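Local coordinates for protein similar to yteR (Bacilus subtilis) (Clostridium acetobutylicum, PDB 4WU0) that probably hydrolyses unsaturated rhamnogalacturonan fragments of pectin, as a glycoside hydrolase of family 105 related to YteR, at residues 318-323 and 336-341. Numbering follows the deposited sequence.
Sequences YVAGLG and ISEPIV
Side-chain torsions set up the meeting of Glu338 with Val319. Glu338 carries CG beside its backbone N (chi1 -67°) and anti to the carbonyl carbon, then bends at chi2, while Val319 holds CG1 between its backbone N and carbonyl carbon. The two side chains therefore run at a slant to each other, with Val319 CG1 3.7 Å from Glu338 OE1. The bent chain also curls round the carbonyl oxygen of Val319, which lies 3.0 Å from Glu338 CG and 3.1 Å from Glu338 CB. That oxygen is covered by the CB, CG and CD of Glu338 and has no hydrogen-bond partner in the model. The carboxylate finds its polar partner elsewhere: Glu338 OE2 is hydrogen-bonded to Tyr334 OH, which also receives the N-H of Gly321 and so links both segments through helix 332-337. One residue on from Glu338 and one back from Val319, backbone joins backbone. Tyr318 N donates to Pro339 O at 2.8 Å, nearly straight at 172°, although the donor is tilted out of the carbonyl plane. Beside this bond Tyr318 CB packs on Pro339 CB, and Val341 CG2 approaches the same Tyr318 CB at 3.9 Å. Val341 CG2 and Pro339 CG lie obliquely near the Tyr318 ring, whose far end leads away from 336-341; the ring makes a cation-pi contact with Lys346. The directions of 318-320 and 338-341 differ by 158°, an antiparallel course that prolongs the pairing of Val341 with Ile316. The contact is thus surface packing just beyond the end of strand 311-317 in a small three-stranded antiparallel sheet, within the largely helical (alpha/alpha)6-barrel fold of the six-hairpin glycosidases, to which families GH88 and GH105 belong.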
# COMPACT_ATOMS: atom_id res chain seq x y z
N TYR A 318 -1.79 6.20 12.51
CA TYR A 318 -0.75 7.06 11.96
C TYR A 318 0.50 6.27 11.49
O TYR A 318 1.08 6.56 10.44
CB TYR A 318 -0.35 8.14 12.97
CG TYR A 318 0.81 9.00 12.52
CD1 TYR A 318 0.74 9.75 11.35
CD2 TYR A 318 1.99 9.03 13.25
CE1 TYR A 318 1.82 10.52 10.94
CE2 TYR A 318 3.06 9.79 12.84
CZ TYR A 318 2.97 10.53 11.69
OH TYR A 318 4.05 11.30 11.29
N VAL A 319 0.91 5.30 12.31
CA VAL A 319 2.14 4.55 12.09
C VAL A 319 2.09 3.29 12.93
O VAL A 319 1.55 3.28 14.02
CB VAL A 319 3.40 5.39 12.46
CG1 VAL A 319 3.42 5.74 13.95
CG2 VAL A 319 4.69 4.67 12.06
N ALA A 320 2.64 2.21 12.39
CA ALA A 320 2.93 1.02 13.18
C ALA A 320 4.12 0.32 12.54
O ALA A 320 4.35 0.44 11.33
CB ALA A 320 1.76 0.08 13.23
N GLY A 321 4.86 -0.40 13.37
CA GLY A 321 5.98 -1.19 12.91
C GLY A 321 6.47 -2.09 14.03
O GLY A 321 5.86 -2.14 15.10
N LEU A 322 7.56 -2.81 13.78
CA LEU A 322 8.10 -3.76 14.73
C LEU A 322 9.54 -3.40 15.06
O LEU A 322 10.27 -2.84 14.23
CB LEU A 322 7.99 -5.18 14.16
CG LEU A 322 6.50 -5.53 14.04
CD1 LEU A 322 6.23 -6.57 13.01
CD2 LEU A 322 5.98 -5.98 15.39
N GLY A 323 9.95 -3.73 16.27
CA GLY A 323 11.32 -3.49 16.71
C GLY A 323 11.68 -2.03 16.63
O GLY A 323 10.88 -1.17 16.96
N ILE A 336 -2.68 -0.98 19.55
CA ILE A 336 -3.67 -0.02 20.02
C ILE A 336 -3.00 1.27 20.51
O ILE A 336 -3.63 2.33 20.58
CB ILE A 336 -4.53 -0.68 21.12
CG1 ILE A 336 -5.21 -1.93 20.57
CG2 ILE A 336 -5.56 0.28 21.70
CD1 ILE A 336 -5.87 -1.77 19.22
N SER A 337 -1.71 1.19 20.85
CA SER A 337 -1.01 2.34 21.42
C SER A 337 -0.69 3.44 20.40
O SER A 337 -0.41 4.59 20.79
CB SER A 337 0.30 1.92 22.10
OG SER A 337 1.32 1.68 21.12
N GLU A 338 -0.69 3.11 19.11
CA GLU A 338 -0.25 4.08 18.12
C GLU A 338 -1.35 5.11 17.84
O GLU A 338 -2.53 4.82 18.05
CB GLU A 338 0.22 3.39 16.83
CG GLU A 338 1.50 2.54 16.96
CD GLU A 338 2.79 3.35 17.02
OE1 GLU A 338 2.74 4.55 17.37
OE2 GLU A 338 3.87 2.78 16.73
N PRO A 339 -0.97 6.31 17.38
CA PRO A 339 -1.99 7.37 17.21
C PRO A 339 -3.05 7.04 16.17
O PRO A 339 -2.75 6.39 15.16
CB PRO A 339 -1.18 8.57 16.72
CG PRO A 339 0.22 8.30 17.24
CD PRO A 339 0.40 6.83 17.20
N ILE A 340 -4.26 7.54 16.40
CA ILE A 340 -5.34 7.50 15.43
C ILE A 340 -5.54 8.95 14.99
O ILE A 340 -5.82 9.82 15.83
CB ILE A 340 -6.64 6.96 16.04
CG1 ILE A 340 -6.42 5.55 16.60
CG2 ILE A 340 -7.75 6.96 15.00
CD1 ILE A 340 -7.59 5.06 17.45
N VAL A 341 -5.43 9.19 13.69
CA VAL A 341 -5.48 10.55 13.17
C VAL A 341 -6.42 10.72 12.00
O VAL A 341 -6.87 9.74 11.39
CB VAL A 341 -4.06 11.03 12.79
CG1 VAL A 341 -3.15 11.04 14.01
CG2 VAL A 341 -3.45 10.16 11.72